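Local atomic coordinates of beta-agarase (Persicobacter, PDB entry 6AII), a protein that probably hydrolyses the beta-1,4 linkages of agarose as a family GH16 beta-agarase, releasing neoagarobiose. Residues E41-G46 with V109-V114; P61-H66 with L100-M105; V179-H184 with Y268-G273; E215-G220 with Y232-W237. One frame throughout, in Å; residues are numbered along the deposited sequence.

Contact 1: residues E41-G46 with V109-V114; sequences ETYIAG and VSKGHV
Lys111 lays its aliphatic chain across the ring of Tyr43 at about a right angle, and this crossing is the tight part of the contact. CB of Lys111 comes within 3.5 Å of Tyr43 CE1. Further out, CE of Lys111 sits over the middle of the ring, 3.9 Å from its centroid and 10° off the normal, a CH-pi contact. The bend at chi3 (-82°) folds the outer half of the lysine back over this face instead of letting it run past. NZ, 4.8 Å from the Tyr43 centroid, adds a cation-pi interaction over the same face.

The outer side is looser. Lys111 is exposed, and its NZ makes a weak hydrogen bond to Gly46 O at 3.4 Å, at the end of the type II turn from Tyr43 to Gly46. The hydroxyl of Tyr43 meets the other segment through a water, 2.8 Å from Tyr43 OH, that donates to Ser110 O.

The two segments are not sheet partners: strand 48-49 pairs with both strand 43-44 and strand 97-110, and Lys49 touches the tyrosine. On its other edge strand 97-110 is joined by strand 280-287, where Leu282 N bonds to Ser110 OG.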
loop_
_atom_site.group_PDB
_atom_site.type_symbol
_atom_site.label_atom_id
_atom_site.label_comp_id
_atom_site.label_asym_id
_atom_site.label_seq_id
_atom_site.Cartn_x
_atom_site.Cartn_y
_atom_site.Cartn_z
ATOM N N GLU A 41 10.257 20.021 -2.390
ATOM C CA GLU A 41 9.336 19.463 -1.447
ATOM C C GLU A 41 8.057 20.312 -1.424
ATOM O O GLU A 41 8.104 21.518 -1.241
ATOM C CB GLU A 41 9.915 19.394 -0.047
ATOM C CG GLU A 41 8.849 19.050 0.986
ATOM C CD GLU A 41 9.361 18.983 2.417
ATOM O OE1 GLU A 41 10.275 18.174 2.645
ATOM O OE2 GLU A 41 8.825 19.719 3.308
ATOM N N THR A 42 6.908 19.673 -1.539
ATOM C CA THR A 42 5.651 20.390 -1.658
ATOM C C THR A 42 4.570 19.505 -1.055
ATOM O O THR A 42 4.606 18.311 -1.326
ATOM C CB THR A 42 5.291 20.622 -3.141
ATOM O OG1 THR A 42 6.363 21.233 -3.874
ATOM C CG2 THR A 42 4.045 21.453 -3.298
ATOM N N TYR A 43 3.663 20.068 -0.266
ATOM C CA TYR A 43 2.395 19.374 0.048
ATOM C C TYR A 43 1.375 19.677 -1.043
ATOM O O TYR A 43 0.771 20.772 -1.075
ATOM C CB TYR A 43 1.804 19.737 1.423
ATOM C CG TYR A 43 2.463 19.027 2.583
ATOM C CD1 TYR A 43 2.100 17.734 2.922
ATOM C CD2 TYR A 43 3.498 19.609 3.291
ATOM C CE1 TYR A 43 2.720 17.043 3.943
ATOM C CE2 TYR A 43 4.142 18.925 4.319
ATOM C CZ TYR A 43 3.735 17.646 4.656
ATOM O OH TYR A 43 4.301 16.894 5.642
ATOM N N ILE A 44 1.150 18.689 -1.919
ATOM C CA ILE A 44 0.230 18.821 -3.039
ATOM C C ILE A 44 -1.168 18.961 -2.454
ATOM O O ILE A 44 -1.618 18.171 -1.629
ATOM C CB ILE A 44 0.351 17.635 -4.007
ATOM C CG1 ILE A 44 1.759 17.445 -4.523
ATOM C CG2 ILE A 44 -0.632 17.747 -5.140
ATOM C CD1 ILE A 44 2.048 16.127 -5.198
ATOM N N ALA A 45 -1.836 20.043 -2.882
ATOM C CA ALA A 45 -3.180 20.393 -2.456
ATOM C C ALA A 45 -3.248 20.626 -0.957
ATOM O O ALA A 45 -4.321 20.501 -0.370
ATOM C CB ALA A 45 -4.178 19.328 -2.880
ATOM N N GLY A 46 -2.107 20.875 -0.326
ATOM C CA GLY A 46 -2.024 20.970 1.098
ATOM C C GLY A 46 -2.155 19.635 1.827
ATOM O O GLY A 46 -2.211 19.606 3.069
ATOM N N VAL A 109 3.473 11.025 1.071
ATOM C CA VAL A 109 3.094 10.810 2.441
ATOM C C VAL A 109 2.057 11.863 2.839
ATOM O O VAL A 109 2.224 13.067 2.523
ATOM C CB VAL A 109 4.299 10.851 3.392
ATOM C CG1 VAL A 109 3.811 10.628 4.811
ATOM C CG2 VAL A 109 5.355 9.814 3.021
ATOM N N SER A 110 0.978 11.459 3.470
ATOM C CA SER A 110 -0.048 12.427 3.839
ATOM C C SER A 110 0.453 13.387 4.921
ATOM O O SER A 110 1.316 13.032 5.700
ATOM C CB SER A 110 -1.289 11.744 4.363
ATOM O OG SER A 110 -1.084 11.054 5.558
ATOM N N LYS A 111 -0.094 14.592 4.869
ATOM C CA LYS A 111 0.025 15.518 5.994
ATOM C C LYS A 111 -0.820 15.035 7.174
ATOM O O LYS A 111 -0.387 15.061 8.318
ATOM C CB LYS A 111 -0.428 16.917 5.574
ATOM C CG LYS A 111 -0.279 17.919 6.728
ATOM C CD LYS A 111 -0.755 19.281 6.346
ATOM C CE LYS A 111 0.280 20.050 5.582
ATOM N NZ LYS A 111 -0.246 21.380 5.174
ATOM N N GLY A 112 -2.035 14.593 6.912
ATOM C CA GLY A 112 -2.944 14.200 7.946
ATOM C C GLY A 112 -2.750 12.774 8.430
ATOM O O GLY A 112 -1.864 12.030 7.917
ATOM N N HIS A 113 -3.539 12.456 9.463
ATOM C CA HIS A 113 -3.563 11.180 10.066
ATOM C C HIS A 113 -4.970 10.576 10.055
ATOM O O HIS A 113 -6.002 11.282 10.055
ATOM C CB HIS A 113 -3.079 11.194 11.533
ATOM C CG HIS A 113 -1.658 11.576 11.698
ATOM N ND1 HIS A 113 -1.223 12.892 11.585
ATOM C CD2 HIS A 113 -0.581 10.847 12.056
ATOM C CE1 HIS A 113 0.099 12.930 11.791
ATOM N NE2 HIS A 113 0.506 11.688 12.111
ATOM N N VAL A 114 -5.008 9.254 10.161
ATOM C CA VAL A 114 -6.235 8.562 10.498
ATOM C C VAL A 114 -6.048 7.740 11.771
ATOM O O VAL A 114 -4.929 7.392 12.141
ATOM C CB VAL A 114 -6.713 7.675 9.337
ATOM C CG1 VAL A 114 -6.889 8.473 8.056
ATOM C CG2 VAL A 114 -5.761 6.550 9.086
HETATM O O HOH W 1 3.771 14.240 6.286
#

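Contact 2: residues P61-H66 with L100-M105; sequences PTQWRH and LPATQM
Gln63 is held through both its backbone polar atoms: its N donates to Thr103 O at 2.9 Å, and its O accepts from Met105 N at 2.9 Å. Backbone bonds from Thr103 N to Pro61 O and from Arg65 N to Met105 O extend the ladder on either side, pairing Thr62, Gln63 and Trp64 with Thr103, Gln104 and Met105 in parallel register. A parallel pair is the exception here, because the beta-jelly-roll sandwich of GH16 enzymes is built mostly from antiparallel strands.

Among the polar side chains, Gln63 and Gln104 run side by side and point the same way. Gln104 NE2 donates to Gln63 OE1 at 2.8 Å, with the amide planes turned 56° apart, while Gln104 OE1 accepts from Asn83 N. Both polar ends of the buried Gln104 amide are thereby satisfied.

One apolar cluster lies on the face of Thr62, Trp64 and Met105. The methyl CG2 of Thr62 meets Met105 SD at 3.8 Å and also lies over a face of the Trp64 indole. CB of Met105 packs 3.9 Å from Trp64 CD1, and the indole NE1 bonds to Ile286 O. Apart from this cluster, Pro61 CB rests 4.2 Å from Leu100 CB.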
loop_
_atom_site.group_PDB
_atom_site.type_symbol
_atom_site.label_atom_id
_atom_site.label_comp_id
_atom_site.label_asym_id
_atom_site.label_seq_id
_atom_site.Cartn_x
_atom_site.Cartn_y
_atom_site.Cartn_z
ATOM N N PRO A 61 17.841 -0.254 -5.046
ATOM C CA PRO A 61 18.300 0.716 -6.048
ATOM C C PRO A 61 17.262 1.804 -6.365
ATOM O O PRO A 61 17.442 2.542 -7.320
ATOM C CB PRO A 61 18.629 -0.122 -7.275
ATOM C CG PRO A 61 17.596 -1.236 -7.208
ATOM C CD PRO A 61 17.473 -1.502 -5.731
ATOM N N THR A 62 16.238 1.857 -5.531
ATOM C CA THR A 62 15.276 2.953 -5.581
ATOM C C THR A 62 15.969 4.307 -5.304
ATOM O O THR A 62 16.752 4.433 -4.342
ATOM C CB THR A 62 14.179 2.760 -4.534
ATOM O OG1 THR A 62 13.638 1.425 -4.600
ATOM C CG2 THR A 62 13.124 3.852 -4.615
ATOM N N GLN A 63 15.600 5.341 -6.091
ATOM C CA GLN A 63 15.943 6.710 -5.812
ATOM C C GLN A 63 14.686 7.577 -5.883
ATOM O O GLN A 63 14.297 8.017 -6.953
ATOM C CB GLN A 63 16.955 7.280 -6.823
ATOM C CG GLN A 63 18.369 6.754 -6.581
ATOM C CD GLN A 63 19.409 7.321 -7.513
ATOM O OE1 GLN A 63 19.150 7.679 -8.659
ATOM N NE2 GLN A 63 20.641 7.404 -6.988
ATOM N N TRP A 64 14.048 7.736 -4.737
ATOM C CA TRP A 64 12.847 8.599 -4.659
ATOM C C TRP A 64 13.273 10.012 -4.998
ATOM O O TRP A 64 14.341 10.453 -4.497
ATOM C CB TRP A 64 12.192 8.554 -3.302
ATOM C CG TRP A 64 11.480 7.279 -3.007
ATOM C CD1 TRP A 64 10.790 6.484 -3.881
ATOM C CD2 TRP A 64 11.413 6.640 -1.738
ATOM N NE1 TRP A 64 10.281 5.410 -3.218
ATOM C CE2 TRP A 64 10.653 5.466 -1.912
ATOM C CE3 TRP A 64 11.877 6.956 -0.461
ATOM C CZ2 TRP A 64 10.350 4.608 -0.870
ATOM C CZ3 TRP A 64 11.602 6.077 0.563
ATOM C CH2 TRP A 64 10.841 4.935 0.373
ATOM N N ARG A 65 12.489 10.671 -5.847
ATOM C CA ARG A 65 12.789 12.027 -6.257
ATOM C C ARG A 65 11.483 12.792 -6.189
ATOM O O ARG A 65 10.472 12.293 -6.649
ATOM C CB ARG A 65 13.353 12.055 -7.668
ATOM C CG ARG A 65 14.758 11.473 -7.808
ATOM C CD ARG A 65 15.769 12.289 -7.039
ATOM N NE ARG A 65 17.136 11.760 -7.165
ATOM C CZ ARG A 65 17.754 10.991 -6.266
ATOM N NH1 ARG A 65 17.125 10.516 -5.187
ATOM N NH2 ARG A 65 19.059 10.717 -6.469
ATOM N N HIS A 66 11.563 14.030 -5.729
ATOM C CA HIS A 66 10.369 14.865 -5.667
ATOM C C HIS A 66 9.707 14.957 -7.058
ATOM O O HIS A 66 8.440 14.925 -7.164
ATOM C CB HIS A 66 10.744 16.296 -5.231
ATOM C CG HIS A 66 11.192 16.341 -3.814
ATOM N ND1 HIS A 66 12.545 16.357 -3.467
ATOM C CD2 HIS A 66 10.522 16.266 -2.652
ATOM C CE1 HIS A 66 12.658 16.312 -2.158
ATOM N NE2 HIS A 66 11.440 16.346 -1.628
ATOM N N LEU A 100 23.547 -1.442 -8.746
ATOM C CA LEU A 100 22.758 -1.591 -9.933
ATOM C C LEU A 100 22.490 -0.210 -10.532
ATOM O O LEU A 100 22.504 0.750 -9.822
ATOM C CB LEU A 100 21.403 -2.261 -9.609
ATOM C CG LEU A 100 21.451 -3.758 -9.272
ATOM C CD1 LEU A 100 20.080 -4.231 -8.842
ATOM C CD2 LEU A 100 21.912 -4.606 -10.468
ATOM N N PRO A 101 22.109 -0.184 -11.821
ATOM C CA PRO A 101 21.451 1.023 -12.366
ATOM C C PRO A 101 20.265 1.352 -11.445
ATOM O O PRO A 101 19.452 0.475 -11.117
ATOM C CB PRO A 101 21.024 0.658 -13.800
ATOM C CG PRO A 101 21.900 -0.547 -14.132
ATOM C CD PRO A 101 21.990 -1.287 -12.810
ATOM N N ALA A 102 20.153 2.603 -11.062
ATOM C CA ALA A 102 19.058 3.016 -10.200
ATOM C C ALA A 102 17.760 3.190 -11.015
ATOM O O ALA A 102 17.752 3.270 -12.258
ATOM C CB ALA A 102 19.407 4.305 -9.531
ATOM N N THR A 103 16.676 3.233 -10.263
ATOM C CA THR A 103 15.402 3.679 -10.852
ATOM C C THR A 103 14.898 4.846 -10.021
ATOM O O THR A 103 14.668 4.695 -8.788
ATOM C CB THR A 103 14.404 2.513 -10.942
ATOM O OG1 THR A 103 14.999 1.372 -11.546
ATOM C CG2 THR A 103 13.112 2.914 -11.657
ATOM N N GLN A 104 14.685 6.020 -10.620
ATOM C CA GLN A 104 14.130 7.132 -9.948
ATOM C C GLN A 104 12.627 6.914 -9.810
ATOM O O GLN A 104 12.035 6.421 -10.786
ATOM C CB GLN A 104 14.439 8.443 -10.661
ATOM C CG GLN A 104 15.948 8.803 -10.643
ATOM C CD GLN A 104 16.747 8.013 -11.636
ATOM O OE1 GLN A 104 16.422 7.924 -12.844
ATOM N NE2 GLN A 104 17.843 7.358 -11.140
ATOM N N MET A 105 12.131 7.173 -8.625
ATOM C CA MET A 105 10.768 6.721 -8.299
ATOM C C MET A 105 10.094 7.734 -7.423
ATOM O O MET A 105 10.699 8.677 -6.979
ATOM C CB MET A 105 10.840 5.353 -7.606
ATOM C CG MET A 105 11.167 4.235 -8.571
ATOM S SD MET A 105 11.302 2.630 -7.725
ATOM C CE MET A 105 10.528 1.521 -8.864
#

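Contact 3: residues V179-H184 with Y268-G273; sequences VFNNRH and YNYTNG
Asn181 stacks flat on Tyr270 where strand 173-181, part of one sheet of the GH16 beta-jelly roll, runs out beside the long loop between strands 255-259 and 280-287. CB of Asn181 lies over the centre of the tyrosine ring, 3.5 Å from its centroid, in a CH-pi contact. Next along the chain, CG of Asn181 sits 3.6 Å from Tyr270 CD1. With CG anti to the backbone N (chi1 -169°), the amide spreads over one side of the ring, and the two planes are only 7° apart. At the tip, OD1 of Asn181 lies 4.2 Å from Tyr270 CD1 and CB, and ND2 3.9 Å from Tyr270 CE1; ND2 also bonds to Asp189 OD2 on neighbouring strand 189-191. That bond probably holds the amide in its stacked orientation.

The ring is also met at its edge, where Val179 O lies in plane, 3.4 Å from Tyr270 CD2. The loop is braced internally: Asp266 OD1 accepts from Tyr270 N, and Asn269 OD1 takes a hydrogen bond from Gly273 N at 2.8 Å. Beside the stack, one water bridges the two backbones, donating to Phe180 O at 2.6 Å and, over a longer 3.2 Å, to Tyr270 O.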
loop_
_atom_site.group_PDB
_atom_site.type_symbol
_atom_site.label_atom_id
_atom_site.label_comp_id
_atom_site.label_asym_id
_atom_site.label_seq_id
_atom_site.Cartn_x
_atom_site.Cartn_y
_atom_site.Cartn_z
ATOM N N VAL A 179 3.262 -4.871 13.911
ATOM C CA VAL A 179 3.594 -4.170 15.146
ATOM C C VAL A 179 5.029 -4.548 15.518
ATOM O O VAL A 179 5.440 -5.711 15.496
ATOM C CB VAL A 179 2.598 -4.452 16.283
ATOM C CG1 VAL A 179 1.245 -3.826 16.008
ATOM C CG2 VAL A 179 2.429 -5.932 16.583
ATOM N N PHE A 180 5.774 -3.499 15.839
ATOM C CA PHE A 180 7.155 -3.589 16.117
ATOM C C PHE A 180 7.399 -3.498 17.631
ATOM O O PHE A 180 6.520 -3.126 18.389
ATOM C CB PHE A 180 7.914 -2.471 15.409
ATOM C CG PHE A 180 7.812 -2.545 13.893
ATOM C CD1 PHE A 180 8.662 -3.352 13.168
ATOM C CD2 PHE A 180 6.829 -1.826 13.212
ATOM C CE1 PHE A 180 8.572 -3.437 11.788
ATOM C CE2 PHE A 180 6.745 -1.912 11.828
ATOM C CZ PHE A 180 7.595 -2.746 11.127
ATOM N N ASN A 181 8.622 -3.856 18.009
ATOM C CA ASN A 181 8.998 -3.797 19.424
ATOM C C ASN A 181 10.491 -3.481 19.493
ATOM O O ASN A 181 11.268 -3.958 18.681
ATOM C CB ASN A 181 8.676 -5.124 20.107
ATOM C CG ASN A 181 8.787 -5.063 21.622
ATOM O OD1 ASN A 181 8.268 -4.147 22.248
ATOM N ND2 ASN A 181 9.460 -6.049 22.192
ATOM N N ASN A 182 10.877 -2.642 20.450
ATOM C CA ASN A 182 12.321 -2.398 20.713
ATOM C C ASN A 182 13.045 -1.839 19.487
ATOM O O ASN A 182 14.149 -2.335 19.124
ATOM C CB ASN A 182 13.043 -3.673 21.147
ATOM C CG ASN A 182 12.657 -4.102 22.540
ATOM O OD1 ASN A 182 12.440 -3.265 23.407
ATOM N ND2 ASN A 182 12.515 -5.396 22.733
ATOM N N ARG A 183 12.474 -0.812 18.849
ATOM C CA ARG A 183 13.143 -0.227 17.657
ATOM C C ARG A 183 14.435 0.526 18.047
ATOM O O ARG A 183 15.226 0.878 17.161
ATOM C CB ARG A 183 12.183 0.668 16.867
ATOM C CG ARG A 183 11.059 -0.110 16.192
ATOM C CD ARG A 183 10.238 0.731 15.219
ATOM N NE ARG A 183 10.950 0.903 13.977
ATOM C CZ ARG A 183 10.751 0.219 12.852
ATOM N NH1 ARG A 183 9.538 -0.061 12.407
ATOM N NH2 ARG A 183 11.795 -0.117 12.115
ATOM N N HIS A 184 14.662 0.780 19.341
ATOM C CA HIS A 184 15.967 1.310 19.803
ATOM C C HIS A 184 17.067 0.255 19.597
ATOM O O HIS A 184 18.204 0.643 19.343
ATOM C CB HIS A 184 15.897 1.828 21.251
ATOM C CG HIS A 184 15.540 0.783 22.257
ATOM N ND1 HIS A 184 14.233 0.563 22.661
ATOM C CD2 HIS A 184 16.301 -0.114 22.923
ATOM C CE1 HIS A 184 14.207 -0.416 23.545
ATOM N NE2 HIS A 184 15.463 -0.851 23.721
ATOM N N TYR A 268 2.472 -11.265 20.139
ATOM C CA TYR A 268 3.492 -11.351 21.230
ATOM C C TYR A 268 3.290 -10.184 22.199
ATOM O O TYR A 268 4.190 -9.913 22.999
ATOM C CB TYR A 268 4.889 -11.358 20.624
ATOM C CG TYR A 268 5.125 -12.535 19.739
ATOM C CD1 TYR A 268 5.279 -13.807 20.251
ATOM C CD2 TYR A 268 5.117 -12.379 18.352
ATOM C CE1 TYR A 268 5.432 -14.897 19.420
ATOM C CE2 TYR A 268 5.286 -13.460 17.513
ATOM C CZ TYR A 268 5.476 -14.723 18.041
ATOM O OH TYR A 268 5.668 -15.775 17.205
ATOM N N ASN A 269 2.161 -9.499 22.107
ATOM C CA ASN A 269 1.785 -8.379 23.003
ATOM C C ASN A 269 2.856 -7.293 23.044
ATOM O O ASN A 269 3.364 -6.902 24.104
ATOM C CB ASN A 269 1.516 -8.843 24.429
ATOM C CG ASN A 269 0.980 -7.702 25.268
ATOM O OD1 ASN A 269 0.703 -6.621 24.741
ATOM N ND2 ASN A 269 0.931 -7.891 26.577
ATOM N N TYR A 270 3.181 -6.771 21.896
ATOM C CA TYR A 270 4.068 -5.650 21.808
ATOM C C TYR A 270 3.366 -4.312 22.047
ATOM O O TYR A 270 4.072 -3.274 22.042
ATOM C CB TYR A 270 4.745 -5.526 20.458
ATOM C CG TYR A 270 5.566 -6.698 20.034
ATOM C CD1 TYR A 270 6.198 -7.535 20.952
ATOM C CD2 TYR A 270 5.807 -6.904 18.693
ATOM C CE1 TYR A 270 6.971 -8.600 20.522
ATOM C CE2 TYR A 270 6.560 -7.970 18.259
ATOM C CZ TYR A 270 7.156 -8.822 19.170
ATOM O OH TYR A 270 7.921 -9.883 18.734
ATOM N N THR A 271 2.046 -4.281 22.229
ATOM C CA THR A 271 1.325 -3.026 22.400
ATOM C C THR A 271 0.832 -2.875 23.834
ATOM O O THR A 271 0.021 -2.030 24.095
ATOM C CB THR A 271 0.130 -2.933 21.433
ATOM O OG1 THR A 271 -0.854 -3.896 21.791
ATOM C CG2 THR A 271 0.564 -3.119 19.997
ATOM N N ASN A 272 1.305 -3.758 24.686
ATOM C CA ASN A 272 0.952 -3.802 26.090
ATOM C C ASN A 272 -0.569 -3.838 26.239
ATOM O O ASN A 272 -1.130 -3.024 26.943
ATOM C CB ASN A 272 1.623 -2.643 26.823
ATOM C CG ASN A 272 1.360 -2.651 28.318
ATOM O OD1 ASN A 272 1.135 -3.704 28.916
ATOM N ND2 ASN A 272 1.354 -1.470 28.915
ATOM N N GLY A 273 -1.213 -4.759 25.519
ATOM C CA GLY A 273 -2.600 -5.048 25.599
ATOM C C GLY A 273 -3.509 -4.037 24.905
ATOM O O GLY A 273 -4.714 -4.137 25.027
HETATM O O HOH W 2 4.322 -1.906 19.105
#

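Contact 4: residues E215-G220 with Y232-W237; sequences EYSTIG and YINGKW
Gly220 and Tyr232 form an antiparallel hydrogen-bonded pair in the hairpin of strands 217-225 and 228-233, each N lying 2.9 Å from the other's O. Ile219 and Ile233 follow as a non-hydrogen-bonded pair. The next rung, from Asn234 N to Thr218 O, is nearly straight at 171°. There the second strand leaves its partner: residues Ile233 to Lys236 make a type I' turn, with Asn234 and Gly235 at its two central, positive-phi positions, and lead into strand 236-242.

The side chain of Asn234 carries the pairing on. With CG beside the backbone N (chi1 -68°), its OD1 reaches back to accept from Thr218 N at 2.8 Å, the place a backbone carbonyl would take if the strand went on. Its ND2 donates to a water that also bonds to Ser217 OG and Tyr216 O. A second water joins Thr218 OG1, 2.9 Å away, to Gly235 N. On the sheet face that carries Ile219 and Ile233, CG2 of Ile219 packs 4.2 Å from Ile233 CG1. Tyr216 turns away toward strand 312-325.

Both ends of the Asn234 amide are therefore engaged, oxygen by an N-H and nitrogen by a water, which fixes its rotation and ties the tight turn to the end of strand 217-225.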
loop_
_atom_site.group_PDB
_atom_site.type_symbol
_atom_site.label_atom_id
_atom_site.label_comp_id
_atom_site.label_asym_id
_atom_site.label_seq_id
_atom_site.Cartn_x
_atom_site.Cartn_y
_atom_site.Cartn_z
ATOM N N GLU A 215 -6.067 -2.382 -15.279
ATOM C CA GLU A 215 -7.288 -1.647 -15.032
ATOM C C GLU A 215 -7.176 -1.018 -13.653
ATOM O O GLU A 215 -6.279 -1.411 -12.870
ATOM C CB GLU A 215 -8.476 -2.585 -15.061
ATOM C CG GLU A 215 -8.461 -3.667 -14.018
ATOM C CD GLU A 215 -9.655 -4.609 -14.164
ATOM O OE1 GLU A 215 -10.734 -4.239 -13.716
ATOM O OE2 GLU A 215 -9.470 -5.695 -14.707
ATOM N N TYR A 216 -8.105 -0.143 -13.289
ATOM C CA TYR A 216 -8.134 0.361 -11.927
ATOM C C TYR A 216 -8.679 -0.690 -10.964
ATOM O O TYR A 216 -9.567 -1.489 -11.326
ATOM C CB TYR A 216 -8.995 1.630 -11.842
ATOM C CG TYR A 216 -8.263 2.842 -12.374
ATOM C CD1 TYR A 216 -8.291 3.202 -13.703
ATOM C CD2 TYR A 216 -7.478 3.617 -11.541
ATOM C CE1 TYR A 216 -7.608 4.329 -14.166
ATOM C CE2 TYR A 216 -6.758 4.719 -11.999
ATOM C CZ TYR A 216 -6.812 5.076 -13.321
ATOM O OH TYR A 216 -6.069 6.177 -13.719
ATOM N N SER A 217 -8.129 -0.713 -9.765
ATOM C CA SER A 217 -8.584 -1.509 -8.643
ATOM C C SER A 217 -8.921 -0.553 -7.501
ATOM O O SER A 217 -8.199 0.432 -7.307
ATOM C CB SER A 217 -7.495 -2.449 -8.191
ATOM O OG SER A 217 -7.042 -3.252 -9.244
ATOM N N THR A 218 -9.865 -0.898 -6.667
ATOM C CA THR A 218 -10.044 -0.255 -5.381
ATOM C C THR A 218 -9.579 -1.170 -4.259
ATOM O O THR A 218 -9.807 -2.376 -4.283
ATOM C CB THR A 218 -11.468 0.248 -5.096
ATOM O OG1 THR A 218 -12.389 -0.846 -5.028
ATOM C CG2 THR A 218 -11.884 1.241 -6.140
ATOM N N ILE A 219 -8.777 -0.672 -3.343
ATOM C CA ILE A 219 -8.337 -1.437 -2.187
ATOM C C ILE A 219 -8.522 -0.554 -0.958
ATOM O O ILE A 219 -8.113 0.609 -0.941
ATOM C CB ILE A 219 -6.866 -1.919 -2.320
ATOM C CG1 ILE A 219 -6.629 -2.464 -3.711
ATOM C CG2 ILE A 219 -6.593 -2.965 -1.272
ATOM C CD1 ILE A 219 -5.251 -2.376 -4.211
ATOM N N GLY A 220 -9.164 -1.143 0.035
ATOM C CA GLY A 220 -9.415 -0.389 1.252
ATOM C C GLY A 220 -9.401 -1.225 2.504
ATOM O O GLY A 220 -9.494 -2.469 2.452
ATOM N N TYR A 232 -11.061 -4.854 1.751
ATOM C CA TYR A 232 -11.986 -4.833 0.667
ATOM C C TYR A 232 -11.217 -4.592 -0.625
ATOM O O TYR A 232 -10.422 -3.660 -0.729
ATOM C CB TYR A 232 -12.981 -3.673 0.840
ATOM C CG TYR A 232 -13.845 -3.889 2.053
ATOM C CD1 TYR A 232 -13.400 -3.564 3.336
ATOM C CD2 TYR A 232 -15.071 -4.471 1.919
ATOM C CE1 TYR A 232 -14.182 -3.843 4.460
ATOM C CE2 TYR A 232 -15.852 -4.769 3.025
ATOM C CZ TYR A 232 -15.400 -4.473 4.289
ATOM O OH TYR A 232 -16.237 -4.757 5.342
ATOM N N ILE A 233 -11.459 -5.436 -1.653
ATOM C CA ILE A 233 -10.876 -5.285 -2.961
ATOM C C ILE A 233 -12.030 -5.135 -3.957
ATOM O O ILE A 233 -12.936 -5.999 -4.034
ATOM C CB ILE A 233 -9.940 -6.471 -3.307
ATOM C CG1 ILE A 233 -8.734 -6.465 -2.368
ATOM C CG2 ILE A 233 -9.526 -6.389 -4.769
ATOM C CD1 ILE A 233 -7.824 -7.654 -2.498
ATOM N N ASN A 234 -12.012 -4.050 -4.756
ATOM C CA ASN A 234 -13.006 -3.824 -5.752
ATOM C C ASN A 234 -14.412 -3.865 -5.172
ATOM O O ASN A 234 -15.359 -4.337 -5.792
ATOM C CB ASN A 234 -12.819 -4.714 -6.964
ATOM C CG ASN A 234 -11.583 -4.374 -7.750
ATOM O OD1 ASN A 234 -11.074 -3.252 -7.684
ATOM N ND2 ASN A 234 -11.092 -5.359 -8.518
ATOM N N GLY A 235 -14.542 -3.322 -3.976
ATOM C CA GLY A 235 -15.830 -3.161 -3.338
ATOM C C GLY A 235 -16.332 -4.401 -2.619
ATOM O O GLY A 235 -17.460 -4.393 -2.156
ATOM N N LYS A 236 -15.575 -5.502 -2.609
ATOM C CA LYS A 236 -15.979 -6.747 -2.036
ATOM C C LYS A 236 -15.088 -7.074 -0.849
ATOM O O LYS A 236 -13.870 -6.989 -0.888
ATOM C CB LYS A 236 -15.956 -7.886 -3.071
ATOM C CG LYS A 236 -16.999 -7.638 -4.160
ATOM C CD LYS A 236 -17.035 -8.662 -5.276
ATOM C CE LYS A 236 -15.786 -8.648 -6.144
ATOM N NZ LYS A 236 -15.752 -7.478 -7.065
ATOM N N TRP A 237 -15.744 -7.520 0.201
ATOM C CA TRP A 237 -15.014 -8.029 1.385
ATOM C C TRP A 237 -14.092 -9.193 1.021
ATOM O O TRP A 237 -14.531 -10.103 0.287
ATOM C CB TRP A 237 -15.983 -8.446 2.498
ATOM C CG TRP A 237 -15.302 -9.108 3.664
ATOM C CD1 TRP A 237 -14.699 -8.472 4.710
ATOM C CD2 TRP A 237 -14.995 -10.507 3.857
ATOM N NE1 TRP A 237 -14.139 -9.363 5.581
ATOM C CE2 TRP A 237 -14.314 -10.625 5.086
ATOM C CE3 TRP A 237 -15.286 -11.678 3.146
ATOM C CZ2 TRP A 237 -13.855 -11.859 5.570
ATOM C CZ3 TRP A 237 -14.853 -12.884 3.629
ATOM C CH2 TRP A 237 -14.160 -12.964 4.823
HETATM O O HOH W 3 -9.024 -4.562 -10.629
HETATM O O HOH W 4 -12.467 -1.830 -2.263
#

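Contacts 1 and 2 share strand 97-110 and lie along one sheet, their centres about 22 Å apart; contact 2 is nested within the loop that contact 1 closes, and the two meet where Glu41 CA packs 3.6 Å from His66 CD2. Contact 3 reaches the same sheet through strand 173-181, about 13 Å from each by nearest atoms. It borders strand 144-151, whose EIDICE sequence matches the GH16 signature and probably carries the catalytic residues. Contact 4 belongs to the other sheet of the sandwich, across the chain's centre from contact 2 and about 29 Å from it between centres. Its Tyr216 side chain lies about 7 Å from the bound calcium ion and touches the ligand Asp316.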